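Local coordinates for protein epidermin modifying enzyme EPID (Staphylococcus epidermidis, PDB 1G63) that catalyses the FMN-dependent oxidative decarboxylation of the C-terminal cysteine residue of the epidermin precursor peptide, working as a homododecamer, at residues C8-I13 with N97-V102; N14-N19 with N42-D47; F36-K41 with Y57-D62. All blocks are in the same frame, centred on the assembly; numbering follows the deposited sequence.

Contact 1. Residues C8-I13 with N97-V102; sequences CATASI and NLLTTV. With FMN (flavin mononucleotide), chain N; FMN (flavin mononucleotide), chain M.
Leu99, on the first turn of helix 98-105, pushes its branched end against the C-terminal end of strand 5-9, where Cys8 meets it. With chi1 at 179°, the leucine CG points opposite the backbone N, and the fork lies against Cys8. Cys8 CB is 3.6 Å from Leu99 CG, while its sulfur runs past the fork towards Val102 and only grazes it: Cys8 SG to Val102 CG1 is 4.4 Å. Leu99 CD1 does the rest, touching the carbonyl oxygen Ala9 O at 3.3 Å and reaching Thr10 CG2, the leucine and threonine side chains crossing at about a right angle. The hydroxyl of Thr10 is used elsewhere, in a hydrogen bond to Pro81 O.

Beyond the apolar patch each segment serves a different flavin. The chain bends at Ala11 in an inverse gamma turn, and Ala11 N donates to phosphate oxygen O2P of FMN chain N (2.6 Å, 163°), while Ala11 O accepts from the ribityl O2' of the same cofactor. Further on, Ile13 N lies 3.4 Å from its N5. Across the helix, Thr101 OG1 donates to Asn97 O, from above the carbonyl plane, and accepts from ribityl O3' of FMN chain M at 3.0 Å. That second cofactor is held mainly by a neighbouring subunit, so the apolar patch joins the loop of one flavin site to a helix that contributes to another.

The contact is buried in the Rossmann-like core. Backbone hydrogen bonds tie Cys8 to Leu78 and Leu80 of strand 76-82, and Ala9 to Leu35 and Ser37 at strand 32-36; Leu35 also packs on Leu98, Leu99 and Val102. Thr86 of helix 84-91 touches Thr10 and Leu99, and helix 67-72 brings the active-site His67 against Leu98, Thr101 and Val102.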
loop_
_atom_site.group_PDB
_atom_site.type_symbol
_atom_site.label_atom_id
_atom_site.label_comp_id
_atom_site.label_asym_id
_atom_site.label_seq_id
_atom_site.Cartn_x
_atom_site.Cartn_y
_atom_site.Cartn_z
ATOM N N CYS B 8 -20.052 -14.892 22.307
ATOM C CA CYS B 8 -20.093 -13.798 21.346
ATOM C C CYS B 8 -19.667 -12.571 22.145
ATOM O O CYS B 8 -20.436 -12.060 22.956
ATOM C CB CYS B 8 -21.511 -13.621 20.784
ATOM S SG CYS B 8 -21.998 -14.939 19.616
ATOM N N ALA B 9 -18.430 -12.128 21.936
ATOM C CA ALA B 9 -17.883 -10.977 22.652
ATOM C C ALA B 9 -18.019 -9.672 21.867
ATOM O O ALA B 9 -17.736 -9.614 20.671
ATOM C CB ALA B 9 -16.420 -11.229 22.998
ATOM N N THR B 10 -18.441 -8.624 22.563
ATOM C CA THR B 10 -18.631 -7.318 21.952
ATOM C C THR B 10 -17.685 -6.273 22.537
ATOM O O THR B 10 -17.000 -6.521 23.544
ATOM C CB THR B 10 -20.098 -6.846 22.103
ATOM O OG1 THR B 10 -20.403 -6.610 23.484
ATOM C CG2 THR B 10 -21.045 -7.905 21.549
ATOM N N ALA B 11 -17.668 -5.102 21.901
ATOM C CA ALA B 11 -16.789 -4.003 22.285
ATOM C C ALA B 11 -17.044 -3.348 23.639
ATOM O O ALA B 11 -17.283 -2.144 23.736
ATOM C CB ALA B 11 -16.775 -2.946 21.188
ATOM N N SER B 12 -16.990 -4.160 24.682
ATOM C CA SER B 12 -17.131 -3.682 26.047
ATOM C C SER B 12 -15.711 -3.688 26.598
ATOM O O SER B 12 -14.916 -4.558 26.256
ATOM C CB SER B 12 -17.989 -4.633 26.875
ATOM O OG SER B 12 -17.710 -4.478 28.261
ATOM N N ILE B 13 -15.387 -2.719 27.444
ATOM C CA ILE B 13 -14.053 -2.639 28.019
ATOM C C ILE B 13 -13.626 -3.966 28.647
ATOM O O ILE B 13 -12.450 -4.326 28.603
ATOM C CB ILE B 13 -13.978 -1.514 29.092
ATOM C CG1 ILE B 13 -12.561 -1.417 29.659
ATOM C CG2 ILE B 13 -14.981 -1.785 30.208
ATOM C CD1 ILE B 13 -11.498 -1.139 28.620
ATOM N N ASN B 97 -23.331 -7.944 11.034
ATOM C CA ASN B 97 -22.005 -8.541 11.182
ATOM C C ASN B 97 -22.235 -10.009 11.572
ATOM O O ASN B 97 -23.355 -10.385 11.907
ATOM C CB ASN B 97 -21.135 -7.793 12.217
ATOM C CG ASN B 97 -21.773 -7.702 13.589
ATOM O OD1 ASN B 97 -22.393 -8.657 14.065
ATOM N ND2 ASN B 97 -21.608 -6.551 14.244
ATOM N N LEU B 98 -21.198 -10.839 11.518
ATOM C CA LEU B 98 -21.355 -12.257 11.832
ATOM C C LEU B 98 -21.931 -12.545 13.213
ATOM O O LEU B 98 -22.877 -13.327 13.339
ATOM C CB LEU B 98 -20.023 -13.007 11.665
ATOM C CG LEU B 98 -20.079 -14.529 11.908
ATOM C CD1 LEU B 98 -21.079 -15.181 10.966
ATOM C CD2 LEU B 98 -18.697 -15.146 11.712
ATOM N N LEU B 99 -21.369 -11.919 14.243
ATOM C CA LEU B 99 -21.830 -12.135 15.613
ATOM C C LEU B 99 -23.328 -11.893 15.737
ATOM O O LEU B 99 -24.092 -12.718 16.237
ATOM C CB LEU B 99 -21.091 -11.201 16.574
ATOM C CG LEU B 99 -21.467 -11.264 18.062
ATOM C CD1 LEU B 99 -20.287 -10.792 18.909
ATOM C CD2 LEU B 99 -22.706 -10.408 18.343
ATOM N N THR B 100 -23.732 -10.741 15.256
ATOM C CA THR B 100 -25.103 -10.325 15.320
ATOM C C THR B 100 -26.019 -11.203 14.428
ATOM O O THR B 100 -27.196 -11.414 14.738
ATOM C CB THR B 100 -25.124 -8.820 14.989
ATOM O OG1 THR B 100 -26.147 -8.182 15.740
ATOM C CG2 THR B 100 -25.313 -8.586 13.537
ATOM N N THR B 101 -25.472 -11.747 13.340
ATOM C CA THR B 101 -26.251 -12.635 12.468
ATOM C C THR B 101 -26.428 -13.991 13.168
ATOM O O THR B 101 -27.456 -14.658 13.024
ATOM C CB THR B 101 -25.547 -12.869 11.106
ATOM O OG1 THR B 101 -25.545 -11.653 10.356
ATOM C CG2 THR B 101 -26.260 -13.947 10.304
ATOM N N VAL B 102 -25.408 -14.399 13.916
ATOM C CA VAL B 102 -25.461 -15.648 14.664
ATOM C C VAL B 102 -26.509 -15.531 15.773
ATOM O O VAL B 102 -27.251 -16.481 16.039
ATOM C CB VAL B 102 -24.071 -15.986 15.279
ATOM C CG1 VAL B 102 -24.211 -16.976 16.443
ATOM C CG2 VAL B 102 -23.171 -16.574 14.195
HETATM N N1 FMN N . -20.161 -0.034 25.265
HETATM C C2 FMN N . -20.848 -0.853 26.122
HETATM O O2 FMN N . -21.970 -1.227 25.931
HETATM N N3 FMN N . -20.201 -1.293 27.324
HETATM C C4 FMN N . -18.944 -0.963 27.700
HETATM O O4 FMN N . -18.484 -1.373 28.777
HETATM C C4A FMN N . -18.217 -0.061 26.797
HETATM N N5 FMN N . -16.962 0.287 27.050
HETATM C C5A FMN N . -16.251 0.981 26.110
HETATM C C6 FMN N . -14.837 1.276 26.335
HETATM C C7 FMN N . -14.105 2.078 25.508
HETATM C C7M FMN N . -12.617 2.354 25.774
HETATM C C8 FMN N . -14.680 2.474 24.206
HETATM C C8M FMN N . -13.871 3.245 23.191
HETATM C C9 FMN N . -16.032 2.226 23.990
HETATM C C9A FMN N . -16.842 1.499 24.884
HETATM N N10 FMN N . -18.227 1.199 24.696
HETATM C C10 FMN N . -18.918 0.351 25.551
HETATM C "C1'" FMN N . -18.905 1.657 23.473
HETATM C "C2'" FMN N . -18.883 0.523 22.418
HETATM O "O2'" FMN N . -17.577 0.056 22.074
HETATM C "C3'" FMN N . -19.583 0.985 21.142
HETATM O "O3'" FMN N . -20.988 1.274 21.438
HETATM C "C4'" FMN N . -19.523 0.017 19.969
HETATM O "O4'" FMN N . -20.044 0.628 18.762
HETATM C "C5'" FMN N . -20.227 -1.309 20.209
HETATM O "O5'" FMN N . -20.013 -2.204 19.097
HETATM P P FMN N . -20.323 -3.759 19.158
HETATM O O1P FMN N . -21.762 -3.906 19.541
HETATM O O2P FMN N . -19.376 -4.376 20.116
HETATM O O3P FMN N . -20.046 -4.260 17.695
HETATM N N1 FMN M . -28.738 -13.736 5.190
HETATM C C2 FMN M . -30.032 -13.790 4.733
HETATM O O2 FMN M . -30.921 -13.096 5.133
HETATM N N3 FMN M . -30.355 -14.735 3.720
HETATM C C4 FMN M . -29.492 -15.607 3.154
HETATM O O4 FMN M . -29.893 -16.407 2.303
HETATM C C4A FMN M . -28.112 -15.576 3.660
HETATM N N5 FMN M . -27.176 -16.360 3.142
HETATM C C5A FMN M . -25.879 -16.187 3.514
HETATM C C6 FMN M . -24.829 -16.975 2.872
HETATM C C7 FMN M . -23.520 -16.956 3.287
HETATM C C7M FMN M . -22.441 -17.789 2.571
HETATM C C8 FMN M . -23.096 -15.929 4.260
HETATM C C8M FMN M . -21.649 -15.767 4.646
HETATM C C9 FMN M . -24.091 -15.193 4.902
HETATM C C9A FMN M . -25.460 -15.279 4.572
HETATM N N10 FMN M . -26.506 -14.527 5.179
HETATM C C10 FMN M . -27.808 -14.562 4.700
HETATM C "C1'" FMN M . -26.181 -13.551 6.241
HETATM C "C2'" FMN M . -26.011 -12.146 5.617
HETATM O "O2'" FMN M . -25.003 -12.067 4.599
HETATM C "C3'" FMN M . -25.670 -11.130 6.703
HETATM O "O3'" FMN M . -26.761 -11.067 7.661
HETATM C "C4'" FMN M . -25.369 -9.717 6.223
HETATM O "O4'" FMN M . -24.877 -8.904 7.312
HETATM C "C5'" FMN M . -26.538 -9.014 5.554
HETATM O "O5'" FMN M . -26.128 -7.741 5.027
HETATM P P FMN M . -26.970 -6.907 3.988
HETATM O O1P FMN M . -28.298 -6.691 4.598
HETATM O O2P FMN M . -27.024 -7.649 2.690
HETATM O O3P FMN M . -26.163 -5.566 3.816
#

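Contact 2. Residues N14-N19 with N42-D47; sequences NVININ and NFINTD. With FMN (flavin mononucleotide), chain N.
Val15 CG1 comes obliquely to the root of the Phe43 ring, whose outer edge meets the flavin. The valine methyl is 3.7 Å from Phe43 CB and 4.1 Å from Phe43 CG, the two side chains crossing at about a right angle. At the opposite end of the ring, the edge made by CE2 and CZ points at the face of the benzenoid ring of FMN chain N, a T-shaped (edge-to-face) arrangement with the two planes about 70° apart. Phe43 CZ is 3.5 Å from flavin C8, and flavin C6 lies in the plane of the phenyl ring. Ala11 packs beside it, and Leu64 of a neighbouring subunit also touches this phenylalanine.

Ile44 carries the other half of the contact. It puts its two branches to separate use: CG2 presses on the backbone of Ile16 (3.6 Å to Ile16 CA) and on the CG2 methyl of that residue at 3.8 Å, whereas CD1 reaches on to Val15. With Ile44 CG1 between its backbone N and carbonyl carbon (chi1 58°) and the chain then extended (chi2 173°), CD1 arrives 3.8 Å from Val15 O and 4.1 Å from Val15 CG2. Ile18 CG2 is a more distant neighbour of the same methyl, at 4.5 Å. Phe36 of strand 32-36 backs both Val15 and Ile44, and Asn19 of another subunit packs against Ile16.

All that meets between 14-19 and 42-47 is aliphatic or aromatic carbon, with the backbone oxygens of Val15 and Phe43 beside methyl groups. Such a joint probably owes its stability to close fit and exclusion of water. It packs the loop after strand 32-36 against the approach to helix 18-25 and presents the phenyl edge to the face of the flavin's dimethylbenzene ring.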
loop_
_atom_site.group_PDB
_atom_site.type_symbol
_atom_site.label_atom_id
_atom_site.label_comp_id
_atom_site.label_asym_id
_atom_site.label_seq_id
_atom_site.Cartn_x
_atom_site.Cartn_y
_atom_site.Cartn_z
ATOM N N ASN B 14 -14.579 -4.701 29.216
ATOM C CA ASN B 14 -14.246 -5.969 29.858
ATOM C C ASN B 14 -13.932 -7.121 28.927
ATOM O O ASN B 14 -13.648 -8.225 29.388
ATOM C CB ASN B 14 -15.347 -6.386 30.827
ATOM C CG ASN B 14 -15.400 -5.500 32.040
ATOM O OD1 ASN B 14 -16.304 -4.679 32.185
ATOM N ND2 ASN B 14 -14.416 -5.644 32.916
ATOM N N VAL B 15 -13.978 -6.880 27.623
ATOM C CA VAL B 15 -13.658 -7.936 26.676
ATOM C C VAL B 15 -12.168 -8.267 26.823
ATOM O O VAL B 15 -11.713 -9.329 26.399
ATOM C CB VAL B 15 -13.960 -7.507 25.224
ATOM C CG1 VAL B 15 -13.021 -6.397 24.801
ATOM C CG2 VAL B 15 -13.853 -8.705 24.297
ATOM N N ILE B 16 -11.414 -7.357 27.438
ATOM C CA ILE B 16 -9.985 -7.577 27.640
ATOM C C ILE B 16 -9.723 -8.677 28.671
ATOM O O ILE B 16 -8.599 -9.159 28.798
ATOM C CB ILE B 16 -9.264 -6.293 28.119
ATOM C CG1 ILE B 16 -9.643 -5.986 29.571
ATOM C CG2 ILE B 16 -9.626 -5.129 27.215
ATOM C CD1 ILE B 16 -8.892 -4.815 30.161
ATOM N N ASN B 17 -10.762 -9.064 29.406
ATOM C CA ASN B 17 -10.647 -10.112 30.417
ATOM C C ASN B 17 -11.409 -11.380 30.021
ATOM O O ASN B 17 -11.572 -12.286 30.836
ATOM C CB ASN B 17 -11.181 -9.612 31.762
ATOM C CG ASN B 17 -10.312 -8.529 32.372
ATOM O OD1 ASN B 17 -10.813 -7.641 33.071
ATOM N ND2 ASN B 17 -9.001 -8.599 32.123
ATOM N N ILE B 18 -11.861 -11.442 28.773
ATOM C CA ILE B 18 -12.622 -12.590 28.298
ATOM C C ILE B 18 -11.860 -13.916 28.398
ATOM O O ILE B 18 -12.466 -14.971 28.555
ATOM C CB ILE B 18 -13.110 -12.374 26.825
ATOM C CG1 ILE B 18 -14.204 -13.386 26.487
ATOM C CG2 ILE B 18 -11.956 -12.517 25.846
ATOM C CD1 ILE B 18 -15.450 -13.258 27.345
ATOM N N ASN B 19 -10.537 -13.863 28.318
ATOM C CA ASN B 19 -9.733 -15.072 28.398
ATOM C C ASN B 19 -9.958 -15.816 29.710
ATOM O O ASN B 19 -9.906 -17.044 29.744
ATOM C CB ASN B 19 -8.245 -14.738 28.234
ATOM C CG ASN B 19 -7.753 -13.712 29.243
ATOM O OD1 ASN B 19 -8.138 -12.538 29.196
ATOM N ND2 ASN B 19 -6.901 -14.152 30.168
ATOM N N ASN B 42 -10.575 -3.655 18.522
ATOM C CA ASN B 42 -9.813 -2.450 18.850
ATOM C C ASN B 42 -9.391 -2.500 20.310
ATOM O O ASN B 42 -8.685 -1.615 20.779
ATOM C CB ASN B 42 -10.660 -1.193 18.665
ATOM C CG ASN B 42 -11.000 -0.923 17.225
ATOM O OD1 ASN B 42 -11.902 -0.142 16.937
ATOM N ND2 ASN B 42 -10.280 -1.557 16.306
ATOM N N PHE B 43 -9.839 -3.520 21.034
ATOM C CA PHE B 43 -9.508 -3.637 22.447
ATOM C C PHE B 43 -8.498 -4.732 22.731
ATOM O O PHE B 43 -7.739 -4.656 23.698
ATOM C CB PHE B 43 -10.760 -3.926 23.275
ATOM C CG PHE B 43 -11.757 -2.814 23.281
ATOM C CD1 PHE B 43 -12.403 -2.435 22.110
ATOM C CD2 PHE B 43 -12.071 -2.165 24.463
ATOM C CE1 PHE B 43 -13.354 -1.427 22.114
ATOM C CE2 PHE B 43 -13.019 -1.157 24.482
ATOM C CZ PHE B 43 -13.667 -0.784 23.299
ATOM N N ILE B 44 -8.496 -5.763 21.901
ATOM C CA ILE B 44 -7.575 -6.858 22.120
ATOM C C ILE B 44 -7.142 -7.495 20.817
ATOM O O ILE B 44 -7.701 -7.223 19.762
ATOM C CB ILE B 44 -8.222 -7.967 22.984
ATOM C CG1 ILE B 44 -9.498 -8.462 22.298
ATOM C CG2 ILE B 44 -8.525 -7.447 24.382
ATOM C CD1 ILE B 44 -10.120 -9.664 22.963
ATOM N N ASN B 45 -6.126 -8.342 20.911
ATOM C CA ASN B 45 -5.640 -9.082 19.763
ATOM C C ASN B 45 -6.426 -10.388 19.870
ATOM O O ASN B 45 -6.113 -11.247 20.695
ATOM C CB ASN B 45 -4.143 -9.351 19.895
ATOM C CG ASN B 45 -3.569 -10.016 18.668
ATOM O OD1 ASN B 45 -4.098 -11.020 18.192
ATOM N ND2 ASN B 45 -2.478 -9.463 18.152
ATOM N N THR B 46 -7.465 -10.513 19.057
ATOM C CA THR B 46 -8.322 -11.693 19.087
ATOM C C THR B 46 -7.638 -13.017 18.776
ATOM O O THR B 46 -8.105 -14.057 19.225
ATOM C CB THR B 46 -9.532 -11.530 18.134
ATOM O OG1 THR B 46 -9.071 -11.359 16.784
ATOM C CG2 THR B 46 -10.371 -10.316 18.550
ATOM N N ASP B 47 -6.543 -12.993 18.018
ATOM C CA ASP B 47 -5.851 -14.234 17.683
ATOM C C ASP B 47 -5.316 -14.960 18.912
ATOM O O ASP B 47 -5.161 -16.178 18.894
ATOM C CB ASP B 47 -4.710 -13.977 16.691
ATOM C CG ASP B 47 -5.188 -13.972 15.247
ATOM O OD1 ASP B 47 -5.732 -15.006 14.802
ATOM O OD2 ASP B 47 -5.026 -12.941 14.553
HETATM N N1 FMN N . -20.161 -0.034 25.265
HETATM C C2 FMN N . -20.848 -0.853 26.122
HETATM O O2 FMN N . -21.970 -1.227 25.931
HETATM N N3 FMN N . -20.201 -1.293 27.324
HETATM C C4 FMN N . -18.944 -0.963 27.700
HETATM O O4 FMN N . -18.484 -1.373 28.777
HETATM C C4A FMN N . -18.217 -0.061 26.797
HETATM N N5 FMN N . -16.962 0.287 27.050
HETATM C C5A FMN N . -16.251 0.981 26.110
HETATM C C6 FMN N . -14.837 1.276 26.335
HETATM C C7 FMN N . -14.105 2.078 25.508
HETATM C C7M FMN N . -12.617 2.354 25.774
HETATM C C8 FMN N . -14.680 2.474 24.206
HETATM C C8M FMN N . -13.871 3.245 23.191
HETATM C C9 FMN N . -16.032 2.226 23.990
HETATM C C9A FMN N . -16.842 1.499 24.884
HETATM N N10 FMN N . -18.227 1.199 24.696
HETATM C C10 FMN N . -18.918 0.351 25.551
HETATM C "C1'" FMN N . -18.905 1.657 23.473
HETATM C "C2'" FMN N . -18.883 0.523 22.418
HETATM O "O2'" FMN N . -17.577 0.056 22.074
HETATM C "C3'" FMN N . -19.583 0.985 21.142
HETATM O "O3'" FMN N . -20.988 1.274 21.438
HETATM C "C4'" FMN N . -19.523 0.017 19.969
HETATM O "O4'" FMN N . -20.044 0.628 18.762
HETATM C "C5'" FMN N . -20.227 -1.309 20.209
HETATM O "O5'" FMN N . -20.013 -2.204 19.097
HETATM P P FMN N . -20.323 -3.759 19.158
HETATM O O1P FMN N . -21.762 -3.906 19.541
HETATM O O2P FMN N . -19.376 -4.376 20.116
HETATM O O3P FMN N . -20.046 -4.260 17.695
#

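Contact 3. Residues F36-K41 with Y57-D62; sequences FSPSSK and YDEIKD. With FMN (flavin mononucleotide), chain N.
Lys41 and Ile60 meet tip to tip in the closer-knit part of this contact. The lysine, extended from CG to NZ, brings its ammonium group to 3.5 Å from Ile60 CD1, an encounter of charge with methyl. The same nitrogen forms a long salt bridge to Asp58, with Lys41 NZ 3.8 Å from Asp58 OD2. This aspartate oxygen is engaged within its own segment too: Ile60 N donates to it at 3.0 Å in an Asx turn, coming from above the carboxylate plane (48° out of it), which helps fix the acid facing the lysine.

The looser part is the Glu59 side, where water does much of the joining. Glu59 also extends toward 36-41, its side chain crossing the Pro38 ring at about a right angle; Glu59 OE2 lies 3.9 Å from Pro38 CG. One water donates both to Phe36 O and to Glu59 OE2; another accepts from Lys41 NZ and Glu59 N and donates to Glu59 OE2. The far carboxylate oxygen, OE1, accepts from Leu98 N at the start of helix 98-105. Pro38 and Ile60 form the exposed rim.

The turn after strand 32-36 frames the contact. Ser40 OG donates in the carbonyl plane to a lone pair of Ser37 O (2.5 Å), and Ser40 N also bonds that oxygen. Phe36 turns its side chain into the interior against Ala9 and Leu49.

Between the segments, then, attachment is a mix of a long salt bridge, water bridges and a little carbon packing. The ammonium group of Lys41 probably favours the charged form of Asp58, and also of Glu59, while on the buried side Ser37 OG contributes one of the hydrogen bonds to the phosphate, 2.9 Å to O2P of FMN chain N.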
loop_
_atom_site.group_PDB
_atom_site.type_symbol
_atom_site.label_atom_id
_atom_site.label_comp_id
_atom_site.label_asym_id
_atom_site.label_seq_id
_atom_site.Cartn_x
_atom_site.Cartn_y
_atom_site.Cartn_z
ATOM N N PHE B 36 -16.009 -12.643 17.793
ATOM C CA PHE B 36 -15.972 -11.235 18.201
ATOM C C PHE B 36 -16.684 -10.276 17.255
ATOM O O PHE B 36 -16.876 -10.561 16.074
ATOM C CB PHE B 36 -14.523 -10.746 18.344
ATOM C CG PHE B 36 -13.750 -11.405 19.458
ATOM C CD1 PHE B 36 -13.080 -12.604 19.244
ATOM C CD2 PHE B 36 -13.684 -10.816 20.724
ATOM C CE1 PHE B 36 -12.344 -13.215 20.274
ATOM C CE2 PHE B 36 -12.955 -11.413 21.755
ATOM C CZ PHE B 36 -12.283 -12.614 21.532
ATOM N N SER B 37 -17.077 -9.128 17.791
ATOM C CA SER B 37 -17.708 -8.100 16.983
ATOM C C SER B 37 -16.537 -7.307 16.387
ATOM O O SER B 37 -15.472 -7.207 16.991
ATOM C CB SER B 37 -18.569 -7.184 17.852
ATOM O OG SER B 37 -17.778 -6.323 18.652
ATOM N N PRO B 38 -16.709 -6.751 15.184
ATOM C CA PRO B 38 -15.628 -5.975 14.558
ATOM C C PRO B 38 -14.978 -4.954 15.492
ATOM O O PRO B 38 -13.752 -4.848 15.556
ATOM C CB PRO B 38 -16.327 -5.308 13.377
ATOM C CG PRO B 38 -17.329 -6.353 12.978
ATOM C CD PRO B 38 -17.892 -6.815 14.306
ATOM N N SER B 39 -15.797 -4.212 16.228
ATOM C CA SER B 39 -15.280 -3.193 17.133
ATOM C C SER B 39 -14.470 -3.713 18.312
ATOM O O SER B 39 -13.585 -3.016 18.816
ATOM C CB SER B 39 -16.416 -2.326 17.667
ATOM O OG SER B 39 -17.020 -1.599 16.627
ATOM N N SER B 40 -14.762 -4.921 18.765
ATOM C CA SER B 40 -14.032 -5.450 19.906
ATOM C C SER B 40 -12.560 -5.694 19.560
ATOM O O SER B 40 -11.712 -5.808 20.438
ATOM C CB SER B 40 -14.711 -6.729 20.426
ATOM O OG SER B 40 -14.840 -7.695 19.407
ATOM N N LYS B 41 -12.255 -5.740 18.272
ATOM C CA LYS B 41 -10.883 -5.965 17.823
ATOM C C LYS B 41 -9.981 -4.759 18.081
ATOM O O LYS B 41 -8.766 -4.833 17.905
ATOM C CB LYS B 41 -10.886 -6.353 16.345
ATOM C CG LYS B 41 -11.713 -7.620 16.102
ATOM C CD LYS B 41 -11.931 -7.938 14.631
ATOM C CE LYS B 41 -12.839 -9.170 14.476
ATOM N NZ LYS B 41 -13.183 -9.470 13.057
ATOM N N TYR B 57 -14.001 -18.053 15.476
ATOM C CA TYR B 57 -14.659 -17.744 14.216
ATOM C C TYR B 57 -14.293 -16.317 13.820
ATOM O O TYR B 57 -14.668 -15.360 14.494
ATOM C CB TYR B 57 -16.173 -17.895 14.354
ATOM C CG TYR B 57 -16.598 -19.300 14.713
ATOM C CD1 TYR B 57 -17.107 -19.591 15.978
ATOM C CD2 TYR B 57 -16.473 -20.340 13.797
ATOM C CE1 TYR B 57 -17.479 -20.881 16.321
ATOM C CE2 TYR B 57 -16.839 -21.635 14.127
ATOM C CZ TYR B 57 -17.345 -21.903 15.390
ATOM O OH TYR B 57 -17.727 -23.185 15.717
ATOM N N ASP B 58 -13.543 -16.187 12.730
ATOM C CA ASP B 58 -13.081 -14.891 12.240
ATOM C C ASP B 58 -13.681 -14.585 10.868
ATOM O O ASP B 58 -13.304 -15.197 9.872
ATOM C CB ASP B 58 -11.550 -14.910 12.162
ATOM C CG ASP B 58 -10.953 -13.566 11.784
ATOM O OD1 ASP B 58 -9.708 -13.474 11.765
ATOM O OD2 ASP B 58 -11.707 -12.608 11.505
ATOM N N GLU B 59 -14.610 -13.633 10.823
ATOM C CA GLU B 59 -15.267 -13.272 9.565
ATOM C C GLU B 59 -14.367 -12.508 8.575
ATOM O O GLU B 59 -14.712 -12.369 7.399
ATOM C CB GLU B 59 -16.534 -12.458 9.850
ATOM C CG GLU B 59 -16.280 -11.102 10.466
ATOM C CD GLU B 59 -17.551 -10.434 10.941
ATOM O OE1 GLU B 59 -18.450 -10.173 10.115
ATOM O OE2 GLU B 59 -17.654 -10.169 12.154
ATOM N N ILE B 60 -13.225 -12.007 9.042
ATOM C CA ILE B 60 -12.316 -11.298 8.154
ATOM C C ILE B 60 -11.476 -12.335 7.430
ATOM O O ILE B 60 -11.270 -12.248 6.220
ATOM C CB ILE B 60 -11.386 -10.348 8.923
ATOM C CG1 ILE B 60 -12.190 -9.174 9.477
ATOM C CG2 ILE B 60 -10.293 -9.841 8.001
ATOM C CD1 ILE B 60 -11.380 -8.249 10.353
ATOM N N LYS B 61 -11.002 -13.324 8.181
ATOM C CA LYS B 61 -10.198 -14.394 7.616
ATOM C C LYS B 61 -11.064 -15.211 6.664
ATOM O O LYS B 61 -10.598 -15.697 5.633
ATOM C CB LYS B 61 -9.660 -15.289 8.732
ATOM C CG LYS B 61 -8.870 -16.497 8.248
ATOM C CD LYS B 61 -8.425 -17.361 9.421
ATOM C CE LYS B 61 -7.684 -18.604 8.960
ATOM N NZ LYS B 61 -7.206 -19.420 10.119
ATOM N N ASP B 62 -12.333 -15.363 7.019
ATOM C CA ASP B 62 -13.269 -16.110 6.190
ATOM C C ASP B 62 -14.628 -15.407 6.138
ATOM O O ASP B 62 -15.485 -15.621 6.999
ATOM C CB ASP B 62 -13.442 -17.527 6.731
ATOM C CG ASP B 62 -14.357 -18.371 5.858
ATOM O OD1 ASP B 62 -14.534 -19.575 6.160
ATOM O OD2 ASP B 62 -14.901 -17.828 4.866
HETATM N N1 FMN N . -20.161 -0.034 25.265
HETATM C C2 FMN N . -20.848 -0.853 26.122
HETATM O O2 FMN N . -21.970 -1.227 25.931
HETATM N N3 FMN N . -20.201 -1.293 27.324
HETATM C C4 FMN N . -18.944 -0.963 27.700
HETATM O O4 FMN N . -18.484 -1.373 28.777
HETATM C C4A FMN N . -18.217 -0.061 26.797
HETATM N N5 FMN N . -16.962 0.287 27.050
HETATM C C5A FMN N . -16.251 0.981 26.110
HETATM C C6 FMN N . -14.837 1.276 26.335
HETATM C C7 FMN N . -14.105 2.078 25.508
HETATM C C7M FMN N . -12.617 2.354 25.774
HETATM C C8 FMN N . -14.680 2.474 24.206
HETATM C C8M FMN N . -13.871 3.245 23.191
HETATM C C9 FMN N . -16.032 2.226 23.990
HETATM C C9A FMN N . -16.842 1.499 24.884
HETATM N N10 FMN N . -18.227 1.199 24.696
HETATM C C10 FMN N . -18.918 0.351 25.551
HETATM C "C1'" FMN N . -18.905 1.657 23.473
HETATM C "C2'" FMN N . -18.883 0.523 22.418
HETATM O "O2'" FMN N . -17.577 0.056 22.074
HETATM C "C3'" FMN N . -19.583 0.985 21.142
HETATM O "O3'" FMN N . -20.988 1.274 21.438
HETATM C "C4'" FMN N . -19.523 0.017 19.969
HETATM O "O4'" FMN N . -20.044 0.628 18.762
HETATM C "C5'" FMN N . -20.227 -1.309 20.209
HETATM O "O5'" FMN N . -20.013 -2.204 19.097
HETATM P P FMN N . -20.323 -3.759 19.158
HETATM O O1P FMN N . -21.762 -3.906 19.541
HETATM O O2P FMN N . -19.376 -4.376 20.116
HETATM O O3P FMN N . -20.046 -4.260 17.695
HETATM O O HOH W 1 -19.122 -10.080 14.203
HETATM O O HOH W 2 -15.275 -11.831 13.224
#

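How the contacts relate
Contacts 1 and 2 are buried and held by apolar packing, whereas contact 3 lies at the surface and relies on charges and bridging waters. All three touch the same FMN: contact 1 from the phosphate along the ribityl chain to the isoalloxazine, contact 2 at the face of the dimethylbenzene ring, contact 3 at the phosphate. Contact 1 starts from strand 5-9 in the middle of the parallel sheet; contact 3 spans the loops after strands 32-36 and 56-57, towards the sheet's edge. A probable hydrogen bond, Ser37 N to Ala9 O, joins these two. Along the chain, contacts 2 and 3 interlace, both inside the loop that contact 1 closes.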